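Local coordinates for uncharacterized conserved protein (Idiomarina loihiensis, PDB 2QSD), which is of unknown function but belongs to the DUF1543 family and is found as an assembly of two copies, at residues A[11-16]-A[30-35]; A[85-90]-A[146-151]. All blocks are in the same frame, centred on the assembly; numbering follows the deposited sequence.

Interaction 1. Residues A[11-16]-A[30-35]; sequences FLVYVG and RFVVGP
The ring of Phe11 has the Val32 carbonyl oxygen at its edge, near the ring plane, while the Gly34 carbonyl oxygen approaches it obliquely, 3.7 Å from Phe11 CE1. The other phenyl group, Phe31, is met obliquely by the branched end of Leu12, with Leu12 CD2 3.8 Å from Phe31 CE2; the two side chains run side by side in the same direction. These rings sit on opposite faces of a beta hairpin whose antiparallel strands, 9-17 and 26-34, pair Phe11 with Val32 and Val13 with Arg30 as hydrogen-bonded pairs, and Leu12 with Phe31 as the non-hydrogen-bonded pair between them. Four nearly straight backbone bonds hold this register, among them Phe11 N to Val32 O at 2.8 Å.

Helix 41-47 packs through Ala43 and Ile44 against the face that carries Phe11, Val13 and Val32. On the other face, Phe31 turns its ring edge-to-face with Phe88. Arg30 is divided in character: its CB lies against Val13 and its CG against Val15, but the bent chain carries the guanidinium away, where NH1 meets Asp28 in a salt bridge and Gly21 O of the second subunit in a hydrogen bond. Val13 has CG1 anti to its carbonyl carbon (chi1 -61°), which leaves Val13 CG2 facing the strand partner, 3.7 Å from Arg30 CB.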
ATOM      1  N   PHE A  11      -6.632  -5.794  18.834  1.00 33.42           N
ATOM      2  CA  PHE A  11      -7.127  -5.114  17.654  1.00 34.37           C
ATOM      3  C   PHE A  11      -6.196  -5.334  16.475  1.00 39.83           C
ATOM      4  O   PHE A  11      -4.969  -5.297  16.613  1.00 39.68           O
ATOM      5  CB  PHE A  11      -7.230  -3.616  17.899  1.00 37.68           C
ATOM      6  CG  PHE A  11      -8.230  -3.221  18.949  1.00 37.61           C
ATOM      7  CD1 PHE A  11      -7.806  -2.874  20.230  1.00 33.93           C
ATOM      8  CD2 PHE A  11      -9.589  -3.141  18.645  1.00 38.18           C
ATOM      9  CE1 PHE A  11      -8.717  -2.464  21.199  1.00 39.04           C
ATOM     10  CE2 PHE A  11     -10.512  -2.741  19.607  1.00 38.02           C
ATOM     11  CZ  PHE A  11     -10.074  -2.401  20.887  1.00 42.75           C
ATOM     12  N   LEU A  12      -6.793  -5.565  15.314  1.00 36.37           N
ATOM     13  CA  LEU A  12      -6.067  -5.527  14.059  1.00 36.27           C
ATOM     14  C   LEU A  12      -6.463  -4.231  13.358  1.00 41.44           C
ATOM     15  O   LEU A  12      -7.630  -4.026  13.044  1.00 38.32           O
ATOM     16  CB  LEU A  12      -6.345  -6.810  13.261  1.00 33.72           C
ATOM     17  CG  LEU A  12      -6.693  -7.114  11.793  1.00 48.59           C
ATOM     18  CD1 LEU A  12      -6.282  -6.106  10.746  1.00 51.06           C
ATOM     19  CD2 LEU A  12      -6.135  -8.487  11.440  1.00 42.59           C
ATOM     20  N   VAL A  13      -5.489  -3.347  13.150  1.00 44.01           N
ATOM     21  CA  VAL A  13      -5.748  -2.011  12.612  1.00 37.03           C
ATOM     22  C   VAL A  13      -5.085  -1.804  11.254  1.00 43.17           C
ATOM     23  O   VAL A  13      -3.959  -2.241  11.019  1.00 48.81           O
ATOM     24  CB  VAL A  13      -5.319  -0.877  13.596  1.00 40.03           C
ATOM     25  CG1 VAL A  13      -6.080  -0.962  14.899  1.00 45.19           C
ATOM     26  CG2 VAL A  13      -3.846  -0.923  13.893  1.00 47.70           C
ATOM     27  N   TYR A  14      -5.801  -1.143  10.357  1.00 42.34           N
ATOM     28  CA  TYR A  14      -5.294  -0.835   9.030  1.00 41.80           C
ATOM     29  C   TYR A  14      -5.021   0.657   9.023  1.00 42.20           C
ATOM     30  O   TYR A  14      -5.935   1.471   9.154  1.00 40.30           O
ATOM     31  CB  TYR A  14      -6.344  -1.214   7.995  1.00 44.40           C
ATOM     32  CG  TYR A  14      -5.958  -1.070   6.540  1.00 46.52           C
ATOM     33  CD1 TYR A  14      -4.949  -1.856   5.977  1.00 48.23           C
ATOM     34  CD2 TYR A  14      -6.649  -0.188   5.706  1.00 56.08           C
ATOM     35  CE1 TYR A  14      -4.607  -1.742   4.630  1.00 48.69           C
ATOM     36  CE2 TYR A  14      -6.321  -0.064   4.350  1.00 51.86           C
ATOM     37  CZ  TYR A  14      -5.300  -0.843   3.823  1.00 50.52           C
ATOM     38  OH  TYR A  14      -4.972  -0.723   2.495  1.00 49.19           O
ATOM     39  N   VAL A  15      -3.749   1.016   8.924  1.00 37.28           N
ATOM     40  CA  VAL A  15      -3.360   2.414   9.036  1.00 34.95           C
ATOM     41  C   VAL A  15      -2.725   2.901   7.749  1.00 39.75           C
ATOM     42  O   VAL A  15      -2.241   2.102   6.946  1.00 47.58           O
ATOM     43  CB  VAL A  15      -2.427   2.659  10.237  1.00 37.32           C
ATOM     44  CG1 VAL A  15      -3.172   2.415  11.526  1.00 32.89           C
ATOM     45  CG2 VAL A  15      -1.195   1.759  10.171  1.00 35.46           C
ATOM     46  N   GLY A  16      -2.741   4.214   7.555  1.00 43.01           N
ATOM     47  CA  GLY A  16      -2.240   4.825   6.332  1.00 32.93           C
ATOM     48  C   GLY A  16      -1.451   6.088   6.591  1.00 39.55           C
ATOM     49  O   GLY A  16      -1.616   6.752   7.621  1.00 38.70           O
ATOM     50  N   ARG A  30      -1.328  -3.333  11.555  1.00 39.99           N
ATOM     51  CA  ARG A  30      -0.704  -3.487  12.870  1.00 38.27           C
ATOM     52  C   ARG A  30      -1.593  -4.297  13.821  1.00 41.21           C
ATOM     53  O   ARG A  30      -2.826  -4.238  13.744  1.00 39.05           O
ATOM     54  CB  ARG A  30      -0.388  -2.127  13.510  1.00 32.89           C
ATOM     55  CG  ARG A  30       0.376  -1.120  12.646  1.00 41.67           C
ATOM     56  CD  ARG A  30       1.679  -1.678  12.076  1.00 45.31           C
ATOM     57  NE  ARG A  30       2.630  -2.083  13.107  1.00 44.79           N
ATOM     58  CZ  ARG A  30       3.760  -2.745  12.867  1.00 47.46           C
ATOM     59  NH1 ARG A  30       4.099  -3.081  11.627  1.00 40.41           N
ATOM     60  NH2 ARG A  30       4.552  -3.078  13.872  1.00 38.41           N
ATOM     61  N   PHE A  31      -0.955  -5.050  14.714  1.00 37.52           N
ATOM     62  CA  PHE A  31      -1.642  -5.696  15.818  1.00 36.48           C
ATOM     63  C   PHE A  31      -1.318  -4.931  17.085  1.00 39.60           C
ATOM     64  O   PHE A  31      -0.151  -4.669  17.364  1.00 44.30           O
ATOM     65  CB  PHE A  31      -1.219  -7.160  15.944  1.00 40.83           C
ATOM     66  CG  PHE A  31      -1.738  -8.032  14.838  1.00 47.13           C
ATOM     67  CD1 PHE A  31      -0.997  -8.215  13.669  1.00 39.32           C
ATOM     68  CD2 PHE A  31      -2.981  -8.659  14.957  1.00 45.64           C
ATOM     69  CE1 PHE A  31      -1.485  -9.014  12.634  1.00 44.77           C
ATOM     70  CE2 PHE A  31      -3.478  -9.465  13.931  1.00 47.08           C
ATOM     71  CZ  PHE A  31      -2.728  -9.644  12.769  1.00 50.42           C
ATOM     72  N   VAL A  32      -2.352  -4.553  17.833  1.00 37.20           N
ATOM     73  CA  VAL A  32      -2.189  -3.747  19.048  1.00 38.13           C
ATOM     74  C   VAL A  32      -3.120  -4.233  20.161  1.00 42.73           C
ATOM     75  O   VAL A  32      -4.179  -4.803  19.885  1.00 39.27           O
ATOM     76  CB  VAL A  32      -2.433  -2.232  18.800  1.00 35.81           C
ATOM     77  CG1 VAL A  32      -1.256  -1.597  18.069  1.00 36.78           C
ATOM     78  CG2 VAL A  32      -3.745  -1.990  18.040  1.00 35.04           C
ATOM     79  N   VAL A  33      -2.715  -4.009  21.413  1.00 38.85           N
ATOM     80  CA  VAL A  33      -3.480  -4.451  22.575  1.00 34.47           C
ATOM     81  C   VAL A  33      -3.786  -3.297  23.532  1.00 38.56           C
ATOM     82  O   VAL A  33      -2.885  -2.578  23.951  1.00 48.54           O
ATOM     83  CB  VAL A  33      -2.757  -5.602  23.328  1.00 37.87           C
ATOM     84  CG1 VAL A  33      -3.424  -5.904  24.668  1.00 37.33           C
ATOM     85  CG2 VAL A  33      -2.747  -6.856  22.491  1.00 35.37           C
ATOM     86  N   GLY A  34      -5.064  -3.128  23.862  1.00 41.48           N
ATOM     87  CA  GLY A  34      -5.501  -2.133  24.837  1.00 44.01           C
ATOM     88  C   GLY A  34      -6.942  -2.343  25.291  1.00 46.87           C
ATOM     89  O   GLY A  34      -7.679  -3.122  24.681  1.00 47.50           O
ATOM     90  N   PRO A  35      -7.351  -1.651  26.371  1.00 50.16           N
ATOM     91  CA  PRO A  35      -8.745  -1.668  26.862  1.00 54.09           C
ATOM     92  C   PRO A  35      -9.710  -0.982  25.896  1.00 56.10           C
ATOM     93  O   PRO A  35     -10.884  -1.354  25.811  1.00 55.50           O
ATOM     94  CB  PRO A  35      -8.679  -0.868  28.170  1.00 54.49           C
ATOM     95  CG  PRO A  35      -7.209  -0.735  28.498  1.00 54.85           C
ATOM     96  CD  PRO A  35      -6.475  -0.808  27.208  1.00 46.75           C
TER

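Interaction 2. Residues A[85-90]-A[146-151]; sequences RLYFVN and CLCVDL
Phe88, Cys146 and Val149 give up the largest areas to this contact, and each meets the opposite strand in its own way. Phe88 is the hydrogen-bonded partner of Leu147: Phe88 N donates to Leu147 O at 2.8 Å, and Phe88 O accepts from Leu147 N at 2.7 Å. With CG anti to the backbone N (chi1 171°), the ring leads away from the neighbouring strand, meeting Leu147 CB only at its edge, near the ring plane. Phe105 of strand 105-110 also packs against this ring. The methylene left at the strand does the touching there, Phe88 CB lying 3.9 Å from Val149 CG2.

Val149 closes the other end of the pairing. Val149 N reaches Leu86 O at 2.8 Å, tilted 30° out of the carbonyl plane, and the Val149 side chain crosses that of Leu86 obliquely, with Val149 CB 4.1 Å from Leu86 CD2.

Cys146 belongs to the other face, beside Val89 and Tyr87. Cys146 CB rests 3.8 Å from Val89 CG2, and its SG, held between the backbone N and the carbonyl carbon (chi1 89°), comes to the Tyr87 ring obliquely. The second cysteine makes the fuller sulfur-aromatic contact: Cys148 SG stands over a face of Tyr87, 4.4 Å from the ring centroid, and also touches the aliphatic part of Arg85. Pro113 and Ala116 of helix 113-122 pack on this same side.

Alternation of this kind, with Phe88 and Leu147 on one face and Tyr87, Val89 and the two cysteines on the other, is that of an antiparallel pair within a three-stranded sheet, where strand 85-90 lies centrally between 105-110 and 145-148.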
ATOM      1  N   ARG A  85      -0.745 -21.711  17.545  1.00 63.66           N
ATOM      2  CA  ARG A  85      -0.539 -20.273  17.612  1.00 60.86           C
ATOM      3  C   ARG A  85      -1.288 -19.506  16.536  1.00 55.72           C
ATOM      4  O   ARG A  85      -1.701 -20.058  15.509  1.00 53.34           O
ATOM      5  CB  ARG A  85       0.957 -19.941  17.549  1.00 60.78           C
ATOM      6  CG  ARG A  85       1.637 -19.905  18.906  1.00 77.35           C
ATOM      7  CD  ARG A  85       3.144 -20.029  18.787  1.00 99.10           C
ATOM      8  NE  ARG A  85       3.554 -21.390  18.440  1.00119.80           N
ATOM      9  CZ  ARG A  85       4.816 -21.808  18.366  1.00127.46           C
ATOM     10  NH1 ARG A  85       5.075 -23.068  18.043  1.00127.88           N
ATOM     11  NH2 ARG A  85       5.820 -20.974  18.615  1.00127.62           N
ATOM     12  N   LEU A  86      -1.451 -18.216  16.797  1.00 53.22           N
ATOM     13  CA  LEU A  86      -2.080 -17.294  15.874  1.00 49.63           C
ATOM     14  C   LEU A  86      -1.086 -16.882  14.785  1.00 51.09           C
ATOM     15  O   LEU A  86       0.021 -16.414  15.078  1.00 46.82           O
ATOM     16  CB  LEU A  86      -2.550 -16.070  16.656  1.00 49.51           C
ATOM     17  CG  LEU A  86      -3.770 -15.296  16.183  1.00 55.08           C
ATOM     18  CD1 LEU A  86      -5.001 -16.184  16.163  1.00 60.80           C
ATOM     19  CD2 LEU A  86      -3.974 -14.128  17.118  1.00 52.54           C
ATOM     20  N   TYR A  87      -1.477 -17.068  13.530  1.00 43.91           N
ATOM     21  CA  TYR A  87      -0.638 -16.674  12.417  1.00 47.03           C
ATOM     22  C   TYR A  87      -1.368 -15.725  11.486  1.00 51.64           C
ATOM     23  O   TYR A  87      -2.512 -15.969  11.098  1.00 49.17           O
ATOM     24  CB  TYR A  87      -0.143 -17.887  11.631  1.00 56.28           C
ATOM     25  CG  TYR A  87       0.953 -18.678  12.314  1.00 67.97           C
ATOM     26  CD1 TYR A  87       0.650 -19.810  13.074  1.00 67.36           C
ATOM     27  CD2 TYR A  87       2.294 -18.305  12.193  1.00 69.76           C
ATOM     28  CE1 TYR A  87       1.651 -20.547  13.704  1.00 68.86           C
ATOM     29  CE2 TYR A  87       3.304 -19.039  12.819  1.00 73.63           C
ATOM     30  CZ  TYR A  87       2.974 -20.160  13.572  1.00 71.26           C
ATOM     31  OH  TYR A  87       3.959 -20.893  14.196  1.00 70.78           O
ATOM     32  N   PHE A  88      -0.678 -14.644  11.137  1.00 54.47           N
ATOM     33  CA  PHE A  88      -1.148 -13.659  10.180  1.00 54.08           C
ATOM     34  C   PHE A  88      -0.456 -13.912   8.843  1.00 56.58           C
ATOM     35  O   PHE A  88       0.772 -13.927   8.779  1.00 57.77           O
ATOM     36  CB  PHE A  88      -0.806 -12.266  10.706  1.00 55.20           C
ATOM     37  CG  PHE A  88      -1.046 -11.164   9.722  1.00 57.86           C
ATOM     38  CD1 PHE A  88      -2.344 -10.784   9.390  1.00 52.98           C
ATOM     39  CD2 PHE A  88       0.028 -10.492   9.140  1.00 50.23           C
ATOM     40  CE1 PHE A  88      -2.573  -9.759   8.494  1.00 56.58           C
ATOM     41  CE2 PHE A  88      -0.192  -9.464   8.238  1.00 51.55           C
ATOM     42  CZ  PHE A  88      -1.499  -9.097   7.914  1.00 63.57           C
ATOM     43  N   VAL A  89      -1.238 -14.110   7.785  1.00 51.91           N
ATOM     44  CA  VAL A  89      -0.687 -14.469   6.478  1.00 57.97           C
ATOM     45  C   VAL A  89      -0.993 -13.411   5.419  1.00 62.83           C
ATOM     46  O   VAL A  89      -2.157 -13.166   5.085  1.00 56.88           O
ATOM     47  CB  VAL A  89      -1.185 -15.865   5.992  1.00 61.36           C
ATOM     48  CG1 VAL A  89      -0.663 -16.175   4.592  1.00 59.01           C
ATOM     49  CG2 VAL A  89      -0.761 -16.965   6.960  1.00 61.38           C
ATOM     50  N   ASN A  90       0.069 -12.801   4.895  1.00 71.88           N
ATOM     51  CA  ASN A  90      -0.017 -11.787   3.848  1.00 77.74           C
ATOM     52  C   ASN A  90       0.146 -12.409   2.460  1.00 76.25           C
ATOM     53  O   ASN A  90       1.177 -13.020   2.173  1.00 78.00           O
ATOM     54  CB  ASN A  90       1.050 -10.708   4.091  1.00 80.61           C
ATOM     55  CG  ASN A  90       1.086  -9.643   2.999  1.00 96.14           C
ATOM     56  OD1 ASN A  90       2.157  -9.298   2.497  1.00 96.65           O
ATOM     57  ND2 ASN A  90      -0.083  -9.116   2.631  1.00 99.67           N
ATOM     58  N   CYS A 146       4.280 -14.940   6.214  1.00 89.63           N
ATOM     59  CA  CYS A 146       3.454 -15.093   7.406  1.00 83.41           C
ATOM     60  C   CYS A 146       4.151 -14.639   8.689  1.00 77.53           C
ATOM     61  O   CYS A 146       5.377 -14.682   8.793  1.00 75.38           O
ATOM     62  CB  CYS A 146       2.936 -16.532   7.535  1.00 87.43           C
ATOM     63  SG  CYS A 146       3.996 -17.674   8.441  1.00 89.67           S
ATOM     64  N   LEU A 147       3.352 -14.194   9.655  1.00 73.96           N
ATOM     65  CA  LEU A 147       3.862 -13.674  10.920  1.00 73.65           C
ATOM     66  C   LEU A 147       3.146 -14.330  12.098  1.00 68.44           C
ATOM     67  O   LEU A 147       1.928 -14.500  12.078  1.00 65.42           O
ATOM     68  CB  LEU A 147       3.697 -12.146  10.976  1.00 75.79           C
ATOM     69  CG  LEU A 147       4.233 -11.384  12.196  1.00 82.71           C
ATOM     70  CD1 LEU A 147       5.743 -11.166  12.106  1.00 90.91           C
ATOM     71  CD2 LEU A 147       3.510 -10.057  12.368  1.00 79.75           C
ATOM     72  N   CYS A 148       3.908 -14.696  13.121  1.00 67.02           N
ATOM     73  CA  CYS A 148       3.337 -15.276  14.325  1.00 63.81           C
ATOM     74  C   CYS A 148       2.934 -14.187  15.315  1.00 61.26           C
ATOM     75  O   CYS A 148       3.755 -13.364  15.719  1.00 65.04           O
ATOM     76  CB  CYS A 148       4.318 -16.250  14.975  1.00 60.83           C
ATOM     77  SG  CYS A 148       3.604 -17.184  16.344  1.00 71.92           S
ATOM     78  N   VAL A 149       1.664 -14.201  15.708  1.00 57.52           N
ATOM     79  CA  VAL A 149       1.113 -13.191  16.602  1.00 56.48           C
ATOM     80  C   VAL A 149       0.959 -13.782  18.009  1.00 56.90           C
ATOM     81  O   VAL A 149      -0.127 -14.219  18.400  1.00 52.13           O
ATOM     82  CB  VAL A 149      -0.246 -12.649  16.066  1.00 59.12           C
ATOM     83  CG1 VAL A 149      -0.635 -11.369  16.779  1.00 50.28           C
ATOM     84  CG2 VAL A 149      -0.183 -12.404  14.561  1.00 47.04           C
ATOM     85  N   ASP A 150       2.056 -13.796  18.763  1.00 58.10           N
ATOM     86  CA  ASP A 150       2.073 -14.411  20.094  1.00 60.28           C
ATOM     87  C   ASP A 150       2.469 -13.445  21.202  1.00 60.81           C
ATOM     88  O   ASP A 150       2.178 -13.685  22.374  1.00 62.04           O
ATOM     89  CB  ASP A 150       2.973 -15.653  20.115  1.00 69.50           C
ATOM     90  CG  ASP A 150       4.442 -15.331  19.875  1.00 84.12           C
ATOM     91  OD1 ASP A 150       5.294 -16.077  20.403  1.00 92.76           O
ATOM     92  OD2 ASP A 150       4.750 -14.351  19.162  1.00 89.93           O
ATOM     93  N   LEU A 151       3.137 -12.361  20.823  1.00 61.04           N
ATOM     94  CA  LEU A 151       3.499 -11.301  21.752  1.00 57.39           C
ATOM     95  C   LEU A 151       3.118  -9.983  21.099  1.00 57.20           C
ATOM     96  O   LEU A 151       3.592  -9.667  20.007  1.00 59.52           O
ATOM     97  CB  LEU A 151       5.002 -11.327  22.034  1.00 56.90           C
ATOM     98  CG  LEU A 151       5.548 -11.060  23.440  1.00 60.15           C
ATOM     99  CD1 LEU A 151       7.020 -10.683  23.342  1.00 64.70           C
ATOM    100  CD2 LEU A 151       4.776  -9.993  24.214  1.00 55.83           C
TER

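Overall arrangement
Both contacts are antiparallel strand pairs, but they belong to different sheets and to different kinds of connection. Interaction 1 is local, a hairpin closed within one sheet, and is mostly buried; interaction 2 joins strands far apart in sequence and is only partly buried, with Leu147 exposed. Their centres are 14 Å apart, and the sheets meet where Phe31 CZ lies 3.6 Å from Phe88 CD1 and Phe31 also packs on Val149. Phe11, valines and the base of an arginine make up the helix-covered face of 11-16 and 30-35, whereas sulfur and tyrosine mark that of 85-90 and 146-151. Each also reaches the second subunit, through Arg30 in one and Phe88 and Leu147 in the other.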